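Long-range contacts in aclacinomycin-N/aclacinomycin-A oxidase (Streptomyces galilaeus, PDB 2IPI), which oxidises the terminal sugar of anthracycline antibiotics in two successive oxygen-dependent steps, turning aclacinomycin N into A and A into Y with a bicovalently bound FAD: residues 166-171 with 396-401; 287-292 with 307-312; 402-407 with 415-420; 142-147 with 239-244. All blocks are in the same frame, centred on the assembly; numbering follows the deposited sequence.

Contact 1 (166-171 with 396-401); sequences LSRRDG and LYSYGG. With AKY (methyl (2S,4R)-2-ethyl-2,5,7-trihydroxy-6,11-dioxo-4-{[2,3,6-trideoxy-4-O-{2,6-dideoxy-4-O-[(2S,6S)-6-methyl-5-oxotetrahydro-2h -pyran-2-yl]-alpha-D-lyxo-hexopyranosyl}-3-(dimethylamino)-D-ribo-hexopyranosyl]oxy}-1,2,3,4,6,11-hexahydrotetracene-1-c arboxylate), chain E.
Arg-168 reaches from helix 167-170 toward Ser-398 and Tyr-399 at the end of strand 391-398. Its CB leaves the helix, and CG comes within 3.8 Å of Tyr-399 O and CD within 3.7 Å of the same Tyr-399 O, an oxygen whose hydrogen bond comes from Ser-280 OG. Bends at chi2 (-135°) and chi3 (-90°) then turn the chain past this carbonyl, and Arg-168 NE ends 3.7 Å obliquely from Ser-398 OG. Arg-168 NH2 lies 3.9 Å from Ser-398 OG, so the end of the guanidinium runs beside the serine. The two do not bond to each other; each has its partner elsewhere: NE makes a weak hydrogen bond to Met-289 O, and Ser-398 OG accepts from Ser-291 N. The long arginine, apolar to CD and polar beyond, suits a buried path along carbonyls. At the backbone, Gly-401 CA gives a C-H...O contact to Arg-168 O (3.3 Å); with positive phi and no side chain, glycine can come this close. Tyr-397, a proton acceptor in catalysis, turns to the substrate pocket, its OH 3.2 Å from AKY C40. The short helix packs at the C-terminal end of strand 391-398, an inner strand of the seven-stranded sheet, with Trp-275 of helix 262-278 touching Arg-168.

Contact 2 (287-292 with 307-312); sequences ASMHSV and IQIDGG
His-290 and Gln-308 exchange two backbone hydrogen bonds. Gln-308 N gives a short one to His-290 O (2.6 Å), almost in line with that carbonyl, while His-290 N donates to Gln-308 O at 2.8 Å and nearly straight (165°). A third link is weak: Gln-308 NE2 approaches the edge of the imidazole and donates to His-290 ND1 over 3.3 Å, the amide and ring planes standing 59° apart. Gln-308 sets CG between its backbone N and carbonyl carbon (chi1 73°), which lays the side chain alongside that of His-290, both pointing the same way. An amide suits this place because its NH2 can meet a ring nitrogen. C-H...O contacts flank the pair, from Met-289 CA to Gln-308 O and from Ile-307 CA to His-290 O.

This is one hydrogen-bonded pair of the antiparallel hairpin 290-296/302-310 in the seven-stranded sheet, the substrate-binding part of this family of flavoprotein oxidases. The next pair, Ser-291 with Ile-307, is non-hydrogen-bonded, with CB atoms of the two residues 4.1 Å apart; a small serine lets Ile-307 lie close.

Beyond it the packing is apolar. Met-289 CB touches Ile-309 CD1 at 3.8 Å, and the flexible thioether brings Met-289 SD to 4.3 Å from Ile-307 CD1. Leu-319, Leu-320 and Phe-323 of helix 316-327 cover these three side chains. On the face carrying His-290 and Gln-308, Pro-165 touches both. Past the strand end, Asp-310 OD1 accepts from Gly-312 N in an Asx turn.

Contact 3 (402-407 with 415-420); sequences KVNSVP and QRDSII
Two direct hydrogen bonds join the segments, one from Arg-416 and one from Asn-404. Arg-416 NH1 donates to Val-403 O over 2.9 Å, lying in the carbonyl plane on a lone pair and nearly straight (160°). Asn-404 ND2 gives a longer bond to Ser-418 O (3.2 Å), meeting it from above the carbonyl plane. A water completes the join: it donates to Asn-404 OD1 (3.0 Å) and to Gln-415 O and accepts from Ser-418 N, so both ends of the asparagine amide are engaged, which holds its rotation.

Charge is balanced from outside. Arg-416 NH1 also forms a salt bridge with Asp-175, and NE donates to Thr-413 O; these fix the guanidinium in a buried setting. Asp-417 pairs with Arg-369.

Apolar contacts come from two valines. Val-406 lies over one face of the guanidinium, its CG2 3.5 Å from Arg-416 NH1, while Val-403 CG2 meets Arg-416 CD at 3.6 Å. Branched valines fit here, as they cover a flat group and an aliphatic stem without competing for its hydrogens. The bend at chi2 (-69°) turns the guanidinium so that one face meets Val-406 and its edge meets Val-403 O.

Within its own segment, Ser-405 OG and N both reach Lys-402 O, closing the turn 402-405, which takes in the 3-10 residues 402-403. The whole draws together the two limbs of the long connection between neighbouring antiparallel strands 391-398 and 420-428 of the seven-stranded sheet.

Contact 4 (142-147 with 239-244); sequences VTIPAG and QLLPKA. With FAD (flavin-adenine dinucleotide), chain F.
Two irregular loops meet here through a single backbone bridge, Val-142 to Lys-243. The first follows helix 129-140 in the FAD-binding domain; the second lies between strand 221-227 of the five-stranded sheet and strand 248-256 of the seven-stranded one. Thr-143 N donates to Pro-242 O over 2.8 Å, although the exact place of that oxygen is less certain. Pro-242 CD rests 3.5 Å from Thr-143 O, bringing one ring carbon against the neighbouring carbonyl, and its side chain also touches Arg-169 and Asp-170.

Pro-145 centres an inverse gamma turn, in which Ala-146 N donates to Ile-144 O; proline suits it, since its ring holds phi near the needed value. Just beyond, Gly-147 CA passes 3.3 Å from FAD O4 in the flavin pocket of the PCMH-type domain; having no side chain, glycine lets the backbone come this near the ring.

Side chains fill the rest. Val-142 CG2 touches the aliphatic Lys-243 CD at 3.5 Å, and the lysine's amino end continues outward from this exposed residue. Ile-144 CG2 and Leu-241 CD1 meet loosely at 4.3 Å. Thr-143 OG1 lies 3.5 Å from Ala-244 CB, with Trp-344 touching both residues.

From the N terminus, segment 142-147 comes first and waits for 239-244 to close contact 4. Before that happens 166-171 opens contact 1, so the two loops cross, and Arg-169 NH1 bonds Lys-243 O where they touch. Contact 2 closes a short hairpin nested wholly inside the loop of contact 1, which 396-401 completes; strands 290-296 and 391-398 are neighbours in one sheet. Contact 3 then follows in series, beginning at the very next residue, and joins contact 1 through Arg-168 O with Lys-402 N. Contact 1 ties the FAD-binding region to the seven-stranded sheet, and contact 4 ties it to the loop leading into that sheet; contact 2 lies within the sheet and contact 3 in the connection between two of its strands.

Contact 1 (166-171 with 396-401)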
# COMPACT_ATOMS: atom_id res chain seq x y z
N LEU A 166 -0.30 10.36 -6.94
CA LEU A 166 0.77 11.00 -7.72
C LEU A 166 1.80 10.00 -8.20
O LEU A 166 2.82 10.40 -8.77
CB LEU A 166 1.42 12.13 -6.91
CG LEU A 166 0.52 13.29 -6.50
CD1 LEU A 166 1.23 14.31 -5.61
CD2 LEU A 166 -0.06 14.01 -7.71
N SER A 167 1.60 8.69 -8.02
CA SER A 167 2.68 7.79 -8.48
C SER A 167 2.92 7.88 -9.98
O SER A 167 4.06 7.95 -10.44
CB SER A 167 2.39 6.34 -8.10
OG SER A 167 2.19 6.24 -6.70
N ARG A 168 1.83 7.89 -10.75
CA ARG A 168 1.89 8.04 -12.19
C ARG A 168 2.85 9.14 -12.64
O ARG A 168 3.56 8.93 -13.62
CB ARG A 168 0.50 8.36 -12.77
CG ARG A 168 -0.27 7.09 -13.11
CD ARG A 168 -0.93 7.19 -14.48
NE ARG A 168 -2.27 7.74 -14.44
CZ ARG A 168 -2.98 8.13 -15.49
NH1 ARG A 168 -2.52 8.06 -16.74
NH2 ARG A 168 -4.21 8.60 -15.28
N ARG A 169 2.85 10.23 -11.89
CA ARG A 169 3.55 11.50 -12.10
C ARG A 169 4.99 11.46 -11.56
O ARG A 169 5.92 11.91 -12.25
CB ARG A 169 2.81 12.70 -11.50
CG ARG A 169 3.03 13.10 -10.06
CD ARG A 169 2.54 14.48 -9.68
NE ARG A 169 3.46 15.55 -10.01
CZ ARG A 169 3.94 16.49 -9.20
NH1 ARG A 169 3.59 16.53 -7.93
NH2 ARG A 169 4.79 17.40 -9.67
N ASP A 170 5.19 10.95 -10.36
CA ASP A 170 6.48 10.98 -9.69
C ASP A 170 7.00 9.60 -9.27
O ASP A 170 8.14 9.57 -8.79
CB ASP A 170 6.40 11.81 -8.41
CG ASP A 170 5.97 13.25 -8.59
OD1 ASP A 170 6.26 13.86 -9.63
OD2 ASP A 170 5.34 13.77 -7.64
N GLY A 171 6.25 8.53 -9.41
CA GLY A 171 6.62 7.17 -9.09
C GLY A 171 6.27 6.70 -7.71
O GLY A 171 5.43 7.27 -7.00
N LEU A 396 -10.14 -1.02 -9.49
CA LEU A 396 -9.09 -0.96 -10.49
C LEU A 396 -8.42 0.42 -10.41
O LEU A 396 -9.13 1.42 -10.48
CB LEU A 396 -9.59 -1.21 -11.91
CG LEU A 396 -10.61 -2.33 -12.08
CD1 LEU A 396 -11.27 -2.25 -13.46
CD2 LEU A 396 -9.95 -3.68 -11.88
N TYR A 397 -7.10 0.43 -10.26
CA TYR A 397 -6.33 1.66 -10.17
C TYR A 397 -5.51 1.93 -11.43
O TYR A 397 -4.76 1.07 -11.89
CB TYR A 397 -5.36 1.62 -8.97
CG TYR A 397 -6.12 1.38 -7.68
CD1 TYR A 397 -6.56 0.11 -7.32
CD2 TYR A 397 -6.40 2.44 -6.84
CE1 TYR A 397 -7.26 -0.09 -6.14
CE2 TYR A 397 -7.09 2.25 -5.66
CZ TYR A 397 -7.53 0.99 -5.32
OH TYR A 397 -8.21 0.81 -4.14
N SER A 398 -5.65 3.14 -11.96
CA SER A 398 -4.71 3.57 -12.99
C SER A 398 -3.32 3.53 -12.35
O SER A 398 -3.21 3.90 -11.17
CB SER A 398 -5.06 4.94 -13.55
OG SER A 398 -4.95 5.96 -12.57
N TYR A 399 -2.33 3.07 -13.08
CA TYR A 399 -0.98 2.83 -12.55
C TYR A 399 0.06 3.03 -13.64
O TYR A 399 -0.20 3.60 -14.71
CB TYR A 399 -0.85 1.42 -11.97
CG TYR A 399 0.19 1.24 -10.89
CD1 TYR A 399 1.17 0.26 -11.02
CD2 TYR A 399 0.22 2.00 -9.73
CE1 TYR A 399 2.14 0.05 -10.06
CE2 TYR A 399 1.18 1.81 -8.75
CZ TYR A 399 2.14 0.83 -8.92
OH TYR A 399 3.10 0.64 -7.94
N GLY A 400 1.29 2.56 -13.38
CA GLY A 400 2.32 2.72 -14.41
C GLY A 400 2.94 4.10 -14.31
O GLY A 400 3.28 4.54 -13.21
N GLY A 401 3.07 4.80 -15.44
CA GLY A 401 3.61 6.16 -15.34
C GLY A 401 5.12 6.14 -15.11
O GLY A 401 5.89 5.34 -15.65
O15 AKY E . -4.44 0.75 -2.57
C42 AKY E . -5.38 0.97 -1.79
C40 AKY E . -6.24 2.23 -2.07
C38 AKY E . -7.42 2.39 -1.20
C39 AKY E . -5.96 -0.09 -0.77
C41 AKY E . -6.13 -1.42 -0.78
O14 AKY E . -6.79 0.45 0.24
C37 AKY E . -7.82 1.27 -0.30
O13 AKY E . -8.69 1.77 0.68
C35 AKY E . -9.76 0.93 1.02
C34 AKY E . -11.10 1.42 0.46
C36 AKY E . -10.95 2.13 -0.78
O11 AKY E . -11.93 2.26 1.44
C33 AKY E . -9.80 0.64 2.51
O12 AKY E . -8.53 0.10 3.14
C32 AKY E . -10.47 1.62 3.26
C31 AKY E . -11.82 1.74 2.86
O7 AKY E . -18.19 0.53 3.04
C7 AKY E . -18.87 0.87 4.25
C8 AKY E . -19.03 2.34 4.33
C9 AKY E . -20.21 2.78 3.51
O9 AKY E . -20.07 2.20 2.27
C13 AKY E . -20.25 4.27 3.50
C14 AKY E . -18.94 4.68 2.83
C20 AKY E . -20.19 0.17 4.20
C19 AKY E . -21.42 0.82 4.10
C10 AKY E . -21.43 2.32 4.22
C11 AKY E . -22.61 0.09 4.12
C18 AKY E . -22.59 -1.30 4.26
C17 AKY E . -21.36 -1.96 4.37
C6 AKY E . -20.19 -1.22 4.33
O6 AKY E . -18.99 -1.83 4.44
C12 AKY E . -23.81 -2.01 4.33
O3 AKY E . -24.91 -1.44 4.22
C15 AKY E . -23.77 -3.41 4.54
C1 AKY E . -24.97 -4.10 4.69
C2 AKY E . -25.00 -5.48 4.95
C3 AKY E . -23.78 -6.15 5.05
C16 AKY E . -22.54 -4.09 4.66
C5 AKY E . -21.33 -3.36 4.57
O5 AKY E . -20.19 -3.86 4.71
C4 AKY E . -22.57 -5.47 4.91
O4 AKY E . -21.43 -6.18 5.04
O18 AKY E . -12.63 0.56 3.00
C45 AKY E . -16.86 0.05 3.29
C43 AKY E . -21.37 2.65 5.71
O16 AKY E . -20.74 1.93 6.50
O17 AKY E . -22.02 3.73 6.21
C44 AKY E . -22.97 3.26 7.18
O19 AKY E . -16.10 0.93 4.09
C47 AKY E . -14.67 -0.38 2.11
N11 AKY E . -14.05 -1.72 2.17
C52 AKY E . -13.50 -2.29 0.99
C51 AKY E . -13.40 -2.10 3.38
C46 AKY E . -16.17 -0.18 1.95
C48 AKY E . -14.03 0.81 2.83
C49 AKY E . -14.67 1.00 4.19
C50 AKY E . -13.95 0.53 5.46

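Contact 2 (287-292 with 307-312)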
# COMPACT_ATOMS: atom_id res chain seq x y z
N ALA A 287 0.02 11.32 -17.37
CA ALA A 287 0.80 10.86 -16.22
C ALA A 287 0.34 11.52 -14.94
O ALA A 287 0.53 11.01 -13.84
CB ALA A 287 2.28 11.09 -16.41
N SER A 288 -0.31 12.70 -15.03
CA SER A 288 -0.71 13.38 -13.82
C SER A 288 -2.13 13.02 -13.38
O SER A 288 -2.54 13.49 -12.32
CB SER A 288 -0.59 14.90 -14.01
OG SER A 288 0.79 15.22 -14.10
N MET A 289 -2.83 12.20 -14.15
CA MET A 289 -4.18 11.76 -13.77
C MET A 289 -4.15 10.53 -12.88
O MET A 289 -3.31 9.65 -13.06
CB MET A 289 -5.00 11.46 -15.04
CG MET A 289 -6.51 11.50 -14.89
SD MET A 289 -7.43 10.69 -16.23
CE MET A 289 -7.29 8.97 -15.76
N HIS A 290 -5.06 10.42 -11.92
CA HIS A 290 -5.26 9.19 -11.16
C HIS A 290 -6.74 8.82 -11.15
O HIS A 290 -7.60 9.72 -11.09
CB HIS A 290 -4.74 9.35 -9.73
CG HIS A 290 -4.90 8.16 -8.84
ND1 HIS A 290 -5.85 8.10 -7.84
CD2 HIS A 290 -4.25 6.97 -8.78
CE1 HIS A 290 -5.78 6.95 -7.21
NE2 HIS A 290 -4.81 6.24 -7.76
N SER A 291 -7.05 7.53 -11.22
CA SER A 291 -8.43 7.08 -11.04
C SER A 291 -8.46 5.73 -10.32
O SER A 291 -7.56 4.92 -10.48
CB SER A 291 -9.22 6.97 -12.33
OG SER A 291 -8.85 5.84 -13.10
N VAL A 292 -9.54 5.57 -9.58
CA VAL A 292 -9.95 4.33 -8.93
C VAL A 292 -11.33 3.93 -9.45
O VAL A 292 -12.26 4.74 -9.38
CB VAL A 292 -9.99 4.47 -7.41
CG1 VAL A 292 -10.41 3.16 -6.76
CG2 VAL A 292 -8.64 4.93 -6.89
N ILE A 307 -12.00 9.90 -10.60
CA ILE A 307 -10.85 10.37 -11.35
C ILE A 307 -10.31 11.70 -10.84
O ILE A 307 -11.06 12.58 -10.40
CB ILE A 307 -11.23 10.45 -12.85
CG1 ILE A 307 -11.01 11.83 -13.46
CG2 ILE A 307 -12.67 10.00 -13.10
CD1 ILE A 307 -11.39 11.89 -14.93
N GLN A 308 -8.99 11.89 -10.87
CA GLN A 308 -8.51 13.21 -10.42
C GLN A 308 -7.26 13.63 -11.20
O GLN A 308 -6.59 12.79 -11.77
CB GLN A 308 -8.25 13.20 -8.92
CG GLN A 308 -7.01 12.44 -8.49
CD GLN A 308 -6.97 12.17 -7.00
OE1 GLN A 308 -6.72 13.06 -6.18
NE2 GLN A 308 -7.23 10.91 -6.65
N ILE A 309 -6.98 14.93 -11.22
CA ILE A 309 -5.82 15.47 -11.91
C ILE A 309 -5.48 16.86 -11.38
O ILE A 309 -6.32 17.53 -10.79
CB ILE A 309 -6.04 15.56 -13.44
CG1 ILE A 309 -4.76 15.66 -14.24
CG2 ILE A 309 -6.97 16.73 -13.76
CD1 ILE A 309 -4.82 15.20 -15.68
N ASP A 310 -4.24 17.30 -11.61
CA ASP A 310 -3.81 18.64 -11.19
C ASP A 310 -4.61 19.66 -11.99
O ASP A 310 -4.47 19.75 -13.22
CB ASP A 310 -2.32 18.77 -11.39
CG ASP A 310 -1.70 20.13 -11.48
OD1 ASP A 310 -2.14 21.08 -10.80
OD2 ASP A 310 -0.70 20.26 -12.24
N GLY A 311 -5.44 20.41 -11.29
CA GLY A 311 -6.25 21.44 -11.89
C GLY A 311 -5.45 22.58 -12.50
O GLY A 311 -6.03 23.47 -13.13
N GLY A 312 -4.13 22.59 -12.34
CA GLY A 312 -3.33 23.63 -12.96
C GLY A 312 -2.73 23.23 -14.28
O GLY A 312 -1.95 24.02 -14.85

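Contact 3 (402-407 with 415-420)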
# COMPACT_ATOMS: atom_id res chain seq x y z
N LYS A 402 5.55 7.08 -14.28
CA LYS A 402 6.94 7.19 -13.86
C LYS A 402 7.40 5.94 -13.10
O LYS A 402 8.60 5.68 -13.09
CB LYS A 402 7.10 8.46 -13.03
CG LYS A 402 8.51 8.78 -12.56
CD LYS A 402 9.23 9.71 -13.52
CE LYS A 402 8.66 11.14 -13.37
NZ LYS A 402 9.21 11.98 -14.48
N VAL A 403 6.53 5.20 -12.43
CA VAL A 403 7.01 4.00 -11.73
C VAL A 403 7.72 3.06 -12.68
O VAL A 403 8.62 2.32 -12.30
CB VAL A 403 5.88 3.24 -11.03
CG1 VAL A 403 4.92 2.62 -12.03
CG2 VAL A 403 6.45 2.15 -10.13
N ASN A 404 7.29 3.07 -13.95
CA ASN A 404 7.79 2.11 -14.91
C ASN A 404 9.10 2.54 -15.56
O ASN A 404 9.52 1.96 -16.56
CB ASN A 404 6.73 1.88 -16.02
CG ASN A 404 5.59 1.03 -15.51
OD1 ASN A 404 5.47 0.73 -14.32
ND2 ASN A 404 4.71 0.62 -16.43
N SER A 405 9.72 3.56 -14.99
CA SER A 405 10.90 4.20 -15.52
C SER A 405 12.14 3.69 -14.78
O SER A 405 13.25 3.79 -15.28
CB SER A 405 10.84 5.73 -15.42
OG SER A 405 9.57 6.29 -15.73
N VAL A 406 11.94 3.14 -13.59
CA VAL A 406 12.99 2.53 -12.79
C VAL A 406 13.22 1.07 -13.16
O VAL A 406 12.26 0.31 -13.26
CB VAL A 406 12.56 2.57 -11.30
CG1 VAL A 406 13.61 1.92 -10.41
CG2 VAL A 406 12.27 4.00 -10.87
N PRO A 407 14.44 0.61 -13.35
CA PRO A 407 14.71 -0.82 -13.56
C PRO A 407 14.19 -1.68 -12.41
O PRO A 407 14.36 -1.37 -11.23
CB PRO A 407 16.23 -0.89 -13.64
CG PRO A 407 16.61 0.47 -14.14
CD PRO A 407 15.70 1.40 -13.39
N GLN A 415 7.82 -4.70 -9.43
CA GLN A 415 6.78 -4.55 -10.45
C GLN A 415 6.89 -3.22 -11.18
O GLN A 415 6.27 -2.23 -10.82
CB GLN A 415 5.41 -4.70 -9.78
CG GLN A 415 5.14 -6.13 -9.32
CD GLN A 415 5.56 -6.42 -7.90
OE1 GLN A 415 5.38 -7.54 -7.40
NE2 GLN A 415 6.13 -5.43 -7.21
N ARG A 416 7.69 -3.18 -12.25
CA ARG A 416 7.88 -1.92 -12.96
C ARG A 416 7.40 -1.97 -14.39
O ARG A 416 7.96 -1.30 -15.25
CB ARG A 416 9.36 -1.50 -12.88
CG ARG A 416 9.82 -1.32 -11.44
CD ARG A 416 9.19 -0.11 -10.74
NE ARG A 416 9.89 0.15 -9.48
CZ ARG A 416 10.01 1.35 -8.92
NH1 ARG A 416 9.47 2.41 -9.51
NH2 ARG A 416 10.67 1.48 -7.77
N ASP A 417 6.35 -2.73 -14.70
CA ASP A 417 5.84 -2.68 -16.09
C ASP A 417 4.38 -3.15 -16.08
O ASP A 417 4.00 -4.00 -16.89
CB ASP A 417 6.70 -3.48 -17.05
CG ASP A 417 6.30 -3.47 -18.51
OD1 ASP A 417 6.21 -4.56 -19.12
OD2 ASP A 417 6.05 -2.40 -19.11
N SER A 418 3.63 -2.56 -15.16
CA SER A 418 2.20 -2.79 -15.03
C SER A 418 1.42 -1.51 -15.37
O SER A 418 1.94 -0.40 -15.21
CB SER A 418 1.83 -3.29 -13.63
OG SER A 418 2.34 -4.60 -13.43
N ILE A 419 0.18 -1.69 -15.84
CA ILE A 419 -0.63 -0.58 -16.33
C ILE A 419 -1.78 -0.28 -15.38
O ILE A 419 -2.32 0.83 -15.37
CB ILE A 419 -1.20 -0.87 -17.73
CG1 ILE A 419 -2.32 -1.92 -17.76
CG2 ILE A 419 -0.10 -1.26 -18.71
CD1 ILE A 419 -2.68 -2.40 -19.15
N ILE A 420 -2.18 -1.29 -14.59
CA ILE A 420 -3.27 -1.19 -13.64
C ILE A 420 -3.03 -2.05 -12.41
O ILE A 420 -2.49 -3.14 -12.52
CB ILE A 420 -4.59 -1.61 -14.30
CG1 ILE A 420 -5.05 -0.71 -15.45
CG2 ILE A 420 -5.71 -1.69 -13.26
CD1 ILE A 420 -5.87 -1.43 -16.50
O HOH W 1 4.07 -1.08 -12.32

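Contact 4 (142-147 with 239-244)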
# COMPACT_ATOMS: atom_id res chain seq x y z
N VAL A 142 5.62 21.15 -1.01
CA VAL A 142 6.09 19.93 -1.67
C VAL A 142 5.30 18.73 -1.18
O VAL A 142 4.42 18.92 -0.34
CB VAL A 142 7.59 19.89 -1.37
CG1 VAL A 142 8.29 18.68 -1.88
CG2 VAL A 142 8.29 21.11 -1.98
N THR A 143 5.55 17.51 -1.66
CA THR A 143 4.95 16.28 -1.16
C THR A 143 5.76 15.04 -1.52
O THR A 143 6.79 15.14 -2.17
CB THR A 143 3.53 16.07 -1.74
OG1 THR A 143 2.89 17.33 -1.95
CG2 THR A 143 2.67 15.30 -0.75
N ILE A 144 5.25 13.87 -1.15
CA ILE A 144 5.71 12.57 -1.61
C ILE A 144 4.55 11.80 -2.25
O ILE A 144 3.40 11.94 -1.82
CB ILE A 144 6.31 11.74 -0.46
CG1 ILE A 144 5.48 11.63 0.81
CG2 ILE A 144 7.72 12.24 -0.16
CD1 ILE A 144 6.07 10.67 1.83
N PRO A 145 4.81 11.00 -3.28
CA PRO A 145 3.75 10.19 -3.90
C PRO A 145 3.34 8.97 -3.08
O PRO A 145 3.56 7.82 -3.48
CB PRO A 145 4.38 9.73 -5.22
CG PRO A 145 5.85 9.79 -4.98
CD PRO A 145 6.11 10.84 -3.96
N ALA A 146 2.75 9.24 -1.92
CA ALA A 146 2.32 8.17 -1.02
C ALA A 146 0.85 7.84 -1.19
O ALA A 146 0.13 8.37 -2.03
CB ALA A 146 2.62 8.55 0.42
N GLY A 147 0.36 6.92 -0.36
CA GLY A 147 -1.00 6.41 -0.43
C GLY A 147 -2.09 7.46 -0.33
O GLY A 147 -1.81 8.65 -0.18
N GLN A 239 12.70 22.52 -3.50
CA GLN A 239 13.02 21.95 -4.81
C GLN A 239 13.69 20.59 -4.64
O GLN A 239 14.28 20.10 -5.61
CB GLN A 239 13.94 22.85 -5.62
CG GLN A 239 13.38 24.19 -6.06
CD GLN A 239 14.21 24.77 -7.18
OE1 GLN A 239 14.13 24.37 -8.34
NE2 GLN A 239 15.05 25.74 -6.81
N LEU A 240 13.58 20.02 -3.44
CA LEU A 240 14.25 18.75 -3.16
C LEU A 240 13.28 17.58 -3.19
O LEU A 240 13.69 16.42 -3.09
CB LEU A 240 15.02 18.80 -1.83
CG LEU A 240 16.30 19.65 -1.86
CD1 LEU A 240 17.14 19.45 -0.61
CD2 LEU A 240 17.11 19.37 -3.12
N LEU A 241 11.98 17.85 -3.31
CA LEU A 241 11.00 16.78 -3.53
C LEU A 241 9.90 17.36 -4.43
O LEU A 241 9.83 18.59 -4.54
CB LEU A 241 10.41 16.22 -2.25
CG LEU A 241 11.19 15.55 -1.14
CD1 LEU A 241 10.44 15.60 0.18
CD2 LEU A 241 11.39 14.11 -1.57
N PRO A 242 9.06 16.55 -5.06
CA PRO A 242 8.03 17.09 -5.96
C PRO A 242 7.12 18.09 -5.27
O PRO A 242 6.74 17.96 -4.10
CB PRO A 242 7.25 15.84 -6.39
CG PRO A 242 8.32 14.77 -6.32
CD PRO A 242 8.96 15.07 -4.97
N LYS A 243 6.74 19.10 -6.05
CA LYS A 243 5.82 20.13 -5.61
C LYS A 243 4.36 19.71 -5.73
O LYS A 243 3.99 19.10 -6.73
CB LYS A 243 6.00 21.41 -6.44
CG LYS A 243 6.35 22.60 -5.56
CD LYS A 243 7.82 22.54 -5.18
CE LYS A 243 8.63 23.52 -6.02
NZ LYS A 243 8.76 24.82 -5.30
N ALA A 244 3.56 20.05 -4.73
CA ALA A 244 2.15 19.72 -4.75
C ALA A 244 1.47 20.35 -5.97
O ALA A 244 1.91 21.38 -6.46
CB ALA A 244 1.45 20.16 -3.47
PA FAD F . 0.96 -1.44 10.70
O1A FAD F . 0.04 -2.46 11.01
O2A FAD F . 1.42 -0.76 11.91
O5B FAD F . 2.18 -2.00 9.89
C5B FAD F . 2.03 -2.80 8.79
C4B FAD F . 3.27 -3.68 8.60
O4B FAD F . 4.42 -2.88 8.75
C3B FAD F . 3.38 -4.73 9.72
O3B FAD F . 4.09 -5.83 9.28
C2B FAD F . 4.20 -4.03 10.78
O2B FAD F . 4.88 -4.87 11.68
C1B FAD F . 5.12 -3.21 9.90
N9A FAD F . 5.72 -2.04 10.58
C8A FAD F . 5.07 -1.08 11.24
N7A FAD F . 5.92 -0.18 11.70
C5A FAD F . 7.14 -0.59 11.36
C6A FAD F . 8.41 -0.06 11.56
N6A FAD F . 8.51 1.07 12.14
N1A FAD F . 9.47 -0.69 11.08
C2A FAD F . 9.29 -1.80 10.39
N3A FAD F . 8.10 -2.32 10.16
C4A FAD F . 7.04 -1.75 10.64
N1 FAD F . -1.31 1.27 0.50
C2 FAD F . -0.86 1.87 -0.66
O2 FAD F . 0.12 1.58 -1.19
N3 FAD F . -1.63 2.86 -1.20
C4 FAD F . -2.82 3.28 -0.63
O4 FAD F . -3.40 4.21 -1.10
C4X FAD F . -3.25 2.68 0.56
N5 FAD F . -4.42 3.02 1.16
C5X FAD F . -4.81 2.49 2.34
C6 FAD F . -5.97 2.93 2.98
C7 FAD F . -6.37 2.34 4.14
C7M FAD F . -7.55 2.94 4.83
C8 FAD F . -5.58 1.36 4.76
C8M FAD F . -5.87 0.95 6.18
C9 FAD F . -4.43 0.97 4.10
C9A FAD F . -4.04 1.48 2.89
N10 FAD F . -2.89 1.04 2.26
C10 FAD F . -2.47 1.67 1.12
C1' FAD F . -2.36 -0.34 2.46
C2' FAD F . -1.33 -0.50 3.58
O2' FAD F . -1.74 -1.12 4.76
C3' FAD F . -0.60 0.77 3.94
O3' FAD F . 0.02 1.35 2.83
C4' FAD F . 0.31 0.36 5.13
O4' FAD F . 0.61 -0.98 5.22
C5' FAD F . -0.08 0.74 6.54
O5' FAD F . 0.97 0.51 7.42
P FAD F . 0.70 0.83 8.92
O1P FAD F . 1.86 1.38 9.54
O2P FAD F . -0.41 1.67 8.98
O3P FAD F . 0.24 -0.51 9.63